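Local coordinates for protein CRISPR-associated endonuclease Cas9 (Campylobacter jejuni subsp. jejuni serotype O:2, PDB 5X2H) that acts as an RNA-guided endonuclease in bacterial antiviral defence, cutting the two strands of invading target DNA with separate RuvC-like and HNH nuclease domains, at residues 73-82 with 225-236. Numbering follows the deposited sequence.
Sequences HLKHLIANEF and SKKFEEEVLSVA. With nucleotides of chain B.
Glu81 and Ser225 make the polar link between two nearly antiparallel helices, whose short axes run at 167° and approach to 10.2 Å: the C-terminal part of the arginine-rich bridge helix of Cas9, which follows the first RuvC strands, and helix 226-236 of the alpha-helical recognition lobe. Glu81 OE2 takes two bonds from the N-cap residue of helix 226-236: Ser225 N gives its hydrogen at 2.8 Å, nearly along the C-O axis, and Ser225 OG donates to OE2 at 3.2 Å from the syn side, 28° above the carboxylate plane. Sitting at a helix N-terminus, the carboxylate is probably stabilised as an anion. Glu81 reaches it with CG anti to the backbone N and a bend at chi2 (76°), which lays the chain across Phe228: CG makes a CH-pi contact 3.6 Å from the ring centroid, and carboxylate and ring planes are almost parallel. Val232 CG2 covers the opposite face, sandwiching the ring. The Phe228 side chain sits as a knob among Leu77, Ile78, Glu81 and Phe82, whose ring meets it obliquely. Further along, Leu77 CD2 lies against the carboxylate of Glu231, while the Leu74 and Val235 side chains run past each other in opposite directions, CD2 of Leu74 3.7 Å from CG1 of Val235. Helix 121-133 covers Leu74, Ile78 and Phe82, and helix 203-219 backs Val232.

Helix 51-82 also grips RNA chain B. His76 NE2 donates to OP1 of A63 of chain B, whose N7 lies over one face of the His76 ring, and Asn80 ND2 donates a hydrogen bond to N1 of A63 of chain B; Lys75 NZ holds a phosphate oxygen of A46 of chain B. His73 joins both surfaces, its ring lying between the ribose of A63 of chain B on one face and, on the other, Val235 CG2, 3.8 Å from the ring centroid.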
ATOM      1  N   HIS A  73     -31.270   2.768  -2.833  1.00 45.91           N
ATOM      2  CA  HIS A  73     -32.139   2.735  -1.663  1.00 46.47           C
ATOM      3  C   HIS A  73     -33.114   3.907  -1.673  1.00 46.30           C
ATOM      4  O   HIS A  73     -34.303   3.738  -1.382  1.00 49.23           O
ATOM      5  CB  HIS A  73     -31.294   2.739  -0.390  1.00 40.55           C
ATOM      6  CG  HIS A  73     -32.052   2.357   0.845  1.00 42.56           C
ATOM      7  ND1 HIS A  73     -31.424   1.963   2.006  1.00 41.59           N
ATOM      8  CD2 HIS A  73     -33.381   2.309   1.100  1.00 43.74           C
ATOM      9  CE1 HIS A  73     -32.334   1.688   2.923  1.00 43.17           C
ATOM     10  NE2 HIS A  73     -33.529   1.888   2.399  1.00 44.49           N
ATOM     11  N   LEU A  74     -32.632   5.100  -2.021  1.00 46.89           N
ATOM     12  CA  LEU A  74     -33.524   6.252  -2.100  1.00 46.32           C
ATOM     13  C   LEU A  74     -34.524   6.096  -3.237  1.00 48.44           C
ATOM     14  O   LEU A  74     -35.703   6.442  -3.084  1.00 49.90           O
ATOM     15  CB  LEU A  74     -32.709   7.531  -2.264  1.00 42.45           C
ATOM     16  CG  LEU A  74     -31.781   7.833  -1.090  1.00 42.27           C
ATOM     17  CD1 LEU A  74     -30.888   8.996  -1.421  1.00 40.84           C
ATOM     18  CD2 LEU A  74     -32.580   8.122   0.160  1.00 43.16           C
ATOM     19  N   LYS A  75     -34.076   5.568  -4.380  1.00 46.41           N
ATOM     20  CA  LYS A  75     -34.994   5.319  -5.487  1.00 47.73           C
ATOM     21  C   LYS A  75     -36.091   4.339  -5.089  1.00 51.27           C
ATOM     22  O   LYS A  75     -37.232   4.466  -5.548  1.00 53.23           O
ATOM     23  CB  LYS A  75     -34.224   4.806  -6.706  1.00 44.71           C
ATOM     24  CG  LYS A  75     -33.320   5.855  -7.347  1.00 44.86           C
ATOM     25  CD  LYS A  75     -32.412   5.256  -8.417  1.00 41.55           C
ATOM     26  CE  LYS A  75     -31.489   6.317  -9.008  1.00 40.63           C
ATOM     27  NZ  LYS A  75     -30.503   5.755  -9.977  1.00 39.53           N
ATOM     28  N   HIS A  76     -35.770   3.363  -4.234  1.00 50.42           N
ATOM     29  CA  HIS A  76     -36.804   2.484  -3.699  1.00 49.91           C
ATOM     30  C   HIS A  76     -37.773   3.261  -2.819  1.00 53.17           C
ATOM     31  O   HIS A  76     -38.995   3.110  -2.941  1.00 58.38           O
ATOM     32  CB  HIS A  76     -36.172   1.338  -2.906  1.00 52.91           C
ATOM     33  CG  HIS A  76     -35.659   0.215  -3.755  1.00 51.32           C
ATOM     34  ND1 HIS A  76     -36.467  -0.501  -4.611  1.00 50.47           N
ATOM     35  CD2 HIS A  76     -34.424  -0.329  -3.858  1.00 47.48           C
ATOM     36  CE1 HIS A  76     -35.750  -1.434  -5.212  1.00 49.50           C
ATOM     37  NE2 HIS A  76     -34.506  -1.350  -4.772  1.00 48.72           N
ATOM     38  N   LEU A  77     -37.244   4.095  -1.920  1.00 52.89           N
ATOM     39  CA  LEU A  77     -38.105   4.868  -1.030  1.00 54.10           C
ATOM     40  C   LEU A  77     -38.972   5.841  -1.815  1.00 51.31           C
ATOM     41  O   LEU A  77     -40.163   6.005  -1.520  1.00 56.38           O
ATOM     42  CB  LEU A  77     -37.260   5.618   0.002  1.00 49.03           C
ATOM     43  CG  LEU A  77     -36.390   4.784   0.946  1.00 53.42           C
ATOM     44  CD1 LEU A  77     -35.522   5.689   1.803  1.00 47.09           C
ATOM     45  CD2 LEU A  77     -37.252   3.875   1.822  1.00 49.53           C
ATOM     46  N   ILE A  78     -38.390   6.496  -2.821  1.00 50.31           N
ATOM     47  CA  ILE A  78     -39.147   7.422  -3.657  1.00 51.61           C
ATOM     48  C   ILE A  78     -40.243   6.685  -4.414  1.00 53.23           C
ATOM     49  O   ILE A  78     -41.395   7.136  -4.463  1.00 58.06           O
ATOM     50  CB  ILE A  78     -38.194   8.165  -4.611  1.00 56.43           C
ATOM     51  CG1 ILE A  78     -37.361   9.187  -3.834  1.00 49.27           C
ATOM     52  CG2 ILE A  78     -38.965   8.824  -5.746  1.00 55.52           C
ATOM     53  CD1 ILE A  78     -36.206   9.755  -4.620  1.00 48.19           C
ATOM     54  N   ALA A  79     -39.912   5.532  -5.001  1.00 52.51           N
ATOM     55  CA  ALA A  79     -40.907   4.775  -5.754  1.00 56.90           C
ATOM     56  C   ALA A  79     -42.017   4.256  -4.848  1.00 60.00           C
ATOM     57  O   ALA A  79     -43.184   4.206  -5.254  1.00 62.07           O
ATOM     58  CB  ALA A  79     -40.240   3.619  -6.497  1.00 56.88           C
ATOM     59  N   ASN A  80     -41.673   3.861  -3.619  1.00 55.56           N
ATOM     60  CA  ASN A  80     -42.688   3.349  -2.704  1.00 57.50           C
ATOM     61  C   ASN A  80     -43.562   4.472  -2.162  1.00 59.16           C
ATOM     62  O   ASN A  80     -44.789   4.333  -2.092  1.00 61.50           O
ATOM     63  CB  ASN A  80     -42.025   2.589  -1.553  1.00 62.82           C
ATOM     64  CG  ASN A  80     -41.298   1.343  -2.016  1.00 61.83           C
ATOM     65  OD1 ASN A  80     -41.561   0.822  -3.099  1.00 64.19           O
ATOM     66  ND2 ASN A  80     -40.383   0.852  -1.189  1.00 59.52           N
ATOM     67  N   GLU A  81     -42.952   5.593  -1.777  1.00 58.15           N
ATOM     68  CA  GLU A  81     -43.712   6.671  -1.153  1.00 59.79           C
ATOM     69  C   GLU A  81     -44.546   7.432  -2.175  1.00 64.59           C
ATOM     70  O   GLU A  81     -45.698   7.787  -1.901  1.00 67.24           O
ATOM     71  CB  GLU A  81     -42.763   7.622  -0.425  1.00 59.93           C
ATOM     72  CG  GLU A  81     -43.452   8.762   0.301  1.00 60.14           C
ATOM     73  CD  GLU A  81     -44.116   8.322   1.591  1.00 64.31           C
ATOM     74  OE1 GLU A  81     -43.973   7.140   1.972  1.00 64.81           O
ATOM     75  OE2 GLU A  81     -44.777   9.165   2.232  1.00 67.06           O
ATOM     76  N   PHE A  82     -43.989   7.695  -3.352  1.00 61.71           N
ATOM     77  CA  PHE A  82     -44.672   8.489  -4.365  1.00 63.57           C
ATOM     78  C   PHE A  82     -45.442   7.643  -5.369  1.00 65.45           C
ATOM     79  O   PHE A  82     -46.081   8.206  -6.263  1.00 67.19           O
ATOM     80  CB  PHE A  82     -43.665   9.377  -5.105  1.00 61.27           C
ATOM     81  CG  PHE A  82     -43.025  10.425  -4.235  1.00 60.26           C
ATOM     82  CD1 PHE A  82     -43.562  10.744  -2.999  1.00 62.06           C
ATOM     83  CD2 PHE A  82     -41.888  11.093  -4.658  1.00 60.29           C
ATOM     84  CE1 PHE A  82     -42.975  11.705  -2.199  1.00 61.30           C
ATOM     85  CE2 PHE A  82     -41.297  12.057  -3.862  1.00 59.60           C
ATOM     86  CZ  PHE A  82     -41.842  12.363  -2.632  1.00 58.90           C
ATOM     87  N   SER A 225     -45.482  10.378   4.643  1.00 83.03           N
ATOM     88  CA  SER A 225     -45.371   9.807   5.978  1.00 84.89           C
ATOM     89  C   SER A 225     -44.131  10.342   6.685  1.00 85.33           C
ATOM     90  O   SER A 225     -43.113  10.651   6.059  1.00 83.41           O
ATOM     91  CB  SER A 225     -45.322   8.282   5.898  1.00 86.64           C
ATOM     92  OG  SER A 225     -44.259   7.847   5.068  1.00 84.34           O
ATOM     93  N   LYS A 226     -44.230  10.466   8.013  1.00 87.89           N
ATOM     94  CA  LYS A 226     -43.086  10.916   8.798  1.00 86.22           C
ATOM     95  C   LYS A 226     -41.907   9.969   8.646  1.00 83.23           C
ATOM     96  O   LYS A 226     -40.749  10.410   8.642  1.00 73.74           O
ATOM     97  CB  LYS A 226     -43.476  11.047  10.272  1.00 81.81           C
ATOM     98  N   LYS A 227     -42.181   8.670   8.506  1.00 83.38           N
ATOM     99  CA  LYS A 227     -41.113   7.693   8.329  1.00 85.51           C
ATOM    100  C   LYS A 227     -40.353   7.923   7.028  1.00 71.18           C
ATOM    101  O   LYS A 227     -39.170   7.576   6.935  1.00 69.04           O
ATOM    102  CB  LYS A 227     -41.700   6.282   8.372  1.00 89.65           C
ATOM    103  CG  LYS A 227     -40.677   5.165   8.304  1.00 92.51           C
ATOM    104  CD  LYS A 227     -41.356   3.822   8.091  1.00 98.29           C
ATOM    105  CE  LYS A 227     -40.338   2.736   7.780  1.00 99.33           C
ATOM    106  NZ  LYS A 227     -40.957   1.597   7.047  1.00101.64           N
ATOM    107  N   PHE A 228     -41.005   8.517   6.026  1.00 71.41           N
ATOM    108  CA  PHE A 228     -40.348   8.762   4.747  1.00 67.50           C
ATOM    109  C   PHE A 228     -39.193   9.744   4.898  1.00 66.63           C
ATOM    110  O   PHE A 228     -38.064   9.455   4.485  1.00 64.45           O
ATOM    111  CB  PHE A 228     -41.365   9.269   3.725  1.00 67.63           C
ATOM    112  CG  PHE A 228     -40.756   9.688   2.415  1.00 64.65           C
ATOM    113  CD1 PHE A 228     -40.136   8.759   1.594  1.00 62.96           C
ATOM    114  CD2 PHE A 228     -40.813  11.009   1.999  1.00 64.49           C
ATOM    115  CE1 PHE A 228     -39.581   9.140   0.387  1.00 60.47           C
ATOM    116  CE2 PHE A 228     -40.256  11.397   0.792  1.00 61.72           C
ATOM    117  CZ  PHE A 228     -39.642  10.461  -0.015  1.00 59.59           C
ATOM    118  N   GLU A 229     -39.453  10.911   5.497  1.00 66.44           N
ATOM    119  CA  GLU A 229     -38.390  11.898   5.663  1.00 74.36           C
ATOM    120  C   GLU A 229     -37.277  11.369   6.556  1.00 70.69           C
ATOM    121  O   GLU A 229     -36.093  11.606   6.291  1.00 72.19           O
ATOM    122  CB  GLU A 229     -38.948  13.200   6.234  1.00 77.74           C
ATOM    123  CG  GLU A 229     -37.889  14.287   6.368  1.00 79.62           C
ATOM    124  CD  GLU A 229     -38.331  15.446   7.235  1.00 84.27           C
ATOM    125  OE1 GLU A 229     -37.485  16.313   7.544  1.00 85.04           O
ATOM    126  OE2 GLU A 229     -39.519  15.490   7.611  1.00 86.46           O
ATOM    127  N   GLU A 230     -37.636  10.653   7.622  1.00 73.30           N
ATOM    128  CA  GLU A 230     -36.620  10.093   8.505  1.00 71.92           C
ATOM    129  C   GLU A 230     -35.751   9.081   7.768  1.00 66.21           C
ATOM    130  O   GLU A 230     -34.529   9.057   7.945  1.00 62.39           O
ATOM    131  CB  GLU A 230     -37.279   9.453   9.725  1.00 69.44           C
ATOM    132  N   GLU A 231     -36.367   8.242   6.933  1.00 64.90           N
ATOM    133  CA  GLU A 231     -35.596   7.265   6.172  1.00 65.73           C
ATOM    134  C   GLU A 231     -34.725   7.942   5.121  1.00 61.69           C
ATOM    135  O   GLU A 231     -33.559   7.574   4.945  1.00 58.59           O
ATOM    136  CB  GLU A 231     -36.531   6.247   5.519  1.00 72.50           C
ATOM    137  CG  GLU A 231     -36.993   5.145   6.447  1.00 80.03           C
ATOM    138  CD  GLU A 231     -37.308   3.863   5.701  1.00 85.25           C
ATOM    139  OE1 GLU A 231     -38.485   3.656   5.332  1.00 85.83           O
ATOM    140  OE2 GLU A 231     -36.370   3.070   5.469  1.00 86.55           O
ATOM    141  N   VAL A 232     -35.270   8.938   4.418  1.00 58.94           N
ATOM    142  CA  VAL A 232     -34.508   9.620   3.375  1.00 56.47           C
ATOM    143  C   VAL A 232     -33.282  10.305   3.966  1.00 61.80           C
ATOM    144  O   VAL A 232     -32.174  10.200   3.426  1.00 64.10           O
ATOM    145  CB  VAL A 232     -35.410  10.617   2.623  1.00 56.62           C
ATOM    146  CG1 VAL A 232     -34.571  11.580   1.799  1.00 54.44           C
ATOM    147  CG2 VAL A 232     -36.398   9.871   1.743  1.00 57.14           C
ATOM    148  N   LEU A 233     -33.455  11.000   5.092  1.00 62.20           N
ATOM    149  CA  LEU A 233     -32.335  11.709   5.700  1.00 59.04           C
ATOM    150  C   LEU A 233     -31.270  10.745   6.206  1.00 55.45           C
ATOM    151  O   LEU A 233     -30.075  10.963   5.980  1.00 53.73           O
ATOM    152  CB  LEU A 233     -32.831  12.605   6.834  1.00 58.32           C
ATOM    153  CG  LEU A 233     -33.663  13.816   6.411  1.00 63.32           C
ATOM    154  CD1 LEU A 233     -34.176  14.557   7.634  1.00 66.57           C
ATOM    155  CD2 LEU A 233     -32.851  14.740   5.518  1.00 58.69           C
ATOM    156  N   SER A 234     -31.678   9.672   6.888  1.00 56.86           N
ATOM    157  CA  SER A 234     -30.696   8.741   7.436  1.00 62.02           C
ATOM    158  C   SER A 234     -29.962   7.990   6.331  1.00 54.22           C
ATOM    159  O   SER A 234     -28.752   7.763   6.430  1.00 52.88           O
ATOM    160  CB  SER A 234     -31.371   7.762   8.395  1.00 64.16           C
ATOM    161  OG  SER A 234     -32.334   6.973   7.720  1.00 66.45           O
ATOM    162  N   VAL A 235     -30.672   7.600   5.270  1.00 58.15           N
ATOM    163  CA  VAL A 235     -30.040   6.841   4.194  1.00 55.04           C
ATOM    164  C   VAL A 235     -29.103   7.730   3.382  1.00 50.26           C
ATOM    165  O   VAL A 235     -27.994   7.318   3.023  1.00 50.29           O
ATOM    166  CB  VAL A 235     -31.111   6.183   3.303  1.00 54.62           C
ATOM    167  CG1 VAL A 235     -30.496   5.684   2.003  1.00 51.29           C
ATOM    168  CG2 VAL A 235     -31.782   5.032   4.043  1.00 55.08           C
ATOM    169  N   ALA A 236     -29.522   8.962   3.090  1.00 50.21           N
ATOM    170  CA  ALA A 236     -28.718   9.829   2.234  1.00 51.56           C
ATOM    171  C   ALA A 236     -27.416  10.249   2.903  1.00 52.07           C
ATOM    172  O   ALA A 236     -26.412  10.475   2.215  1.00 49.54           O
ATOM    173  CB  ALA A 236     -29.520  11.065   1.827  1.00 48.82           C
TER
ATOM    174  P     A B  63     -31.042  -2.605  -4.329  1.00 46.75           P
ATOM    175  OP1   A B  63     -32.245  -2.867  -5.156  1.00 44.06           O
ATOM    176  OP2   A B  63     -29.755  -2.276  -4.997  1.00 45.29           O
ATOM    177  O5'   A B  63     -31.364  -1.432  -3.296  1.00 44.52           O
ATOM    178  C5'   A B  63     -30.375  -0.978  -2.378  1.00 42.16           C
ATOM    179  C4'   A B  63     -30.871  -1.007  -0.952  1.00 44.51           C
ATOM    180  O4'   A B  63     -32.200  -0.421  -0.904  1.00 47.96           O
ATOM    181  C3'   A B  63     -31.044  -2.387  -0.324  1.00 44.79           C
ATOM    182  O3'   A B  63     -29.870  -2.937   0.266  1.00 46.54           O
ATOM    183  C2'   A B  63     -32.141  -2.161   0.711  1.00 46.19           C
ATOM    184  O2'   A B  63     -31.608  -1.599   1.902  1.00 46.81           O
ATOM    185  C1'   A B  63     -33.006  -1.108   0.027  1.00 45.81           C
ATOM    186  N9    A B  63     -34.150  -1.705  -0.685  1.00 45.99           N
ATOM    187  C8    A B  63     -34.140  -2.731  -1.601  1.00 46.97           C
ATOM    188  N7    A B  63     -35.328  -3.036  -2.064  1.00 49.81           N
ATOM    189  C5    A B  63     -36.173  -2.147  -1.416  1.00 45.55           C
ATOM    190  C6    A B  63     -37.558  -1.956  -1.481  1.00 49.47           C
ATOM    191  N6    A B  63     -38.356  -2.683  -2.265  1.00 51.69           N
ATOM    192  N1    A B  63     -38.098  -0.989  -0.705  1.00 50.55           N
ATOM    193  C2    A B  63     -37.284  -0.266   0.076  1.00 46.46           C
ATOM    194  N3    A B  63     -35.963  -0.352   0.222  1.00 48.02           N
ATOM    195  C4    A B  63     -35.464  -1.321  -0.565  1.00 48.13           C
ATOM    196  P     A B  46     -27.712   8.185 -11.458  1.00 45.85           P
ATOM    197  OP1   A B  46     -28.418   7.359 -10.444  1.00 45.65           O
ATOM    198  OP2   A B  46     -26.593   9.071 -11.047  1.00 39.17           O
ATOM    199  O5'   A B  46     -27.165   7.196 -12.577  1.00 45.88           O
ATOM    200  C5'   A B  46     -28.025   6.253 -13.197  1.00 45.36           C
ATOM    201  C4'   A B  46     -27.347   5.577 -14.358  1.00 46.31           C
ATOM    202  O4'   A B  46     -27.116   6.537 -15.423  1.00 45.75           O
ATOM    203  C3'   A B  46     -25.966   5.011 -14.075  1.00 42.86           C
ATOM    204  O3'   A B  46     -26.002   3.758 -13.422  1.00 41.02           O
ATOM    205  C2'   A B  46     -25.341   4.961 -15.461  1.00 42.64           C
ATOM    206  O2'   A B  46     -25.836   3.848 -16.191  1.00 44.64           O
ATOM    207  C1'   A B  46     -25.902   6.239 -16.083  1.00 44.00           C
ATOM    208  N9    A B  46     -24.975   7.372 -15.910  1.00 45.07           N
ATOM    209  C8    A B  46     -25.010   8.376 -14.975  1.00 47.63           C
ATOM    210  N7    A B  46     -24.024   9.235 -15.084  1.00 47.12           N
ATOM    211  C5    A B  46     -23.287   8.762 -16.162  1.00 47.25           C
ATOM    212  C6    A B  46     -22.117   9.226 -16.797  1.00 46.18           C
ATOM    213  N6    A B  46     -21.444  10.316 -16.419  1.00 43.61           N
ATOM    214  N1    A B  46     -21.649   8.516 -17.846  1.00 46.01           N
ATOM    215  C2    A B  46     -22.315   7.421 -18.229  1.00 47.43           C
ATOM    216  N3    A B  46     -23.421   6.884 -17.716  1.00 48.13           N
ATOM    217  C4    A B  46     -23.860   7.612 -16.674  1.00 47.44           C
TER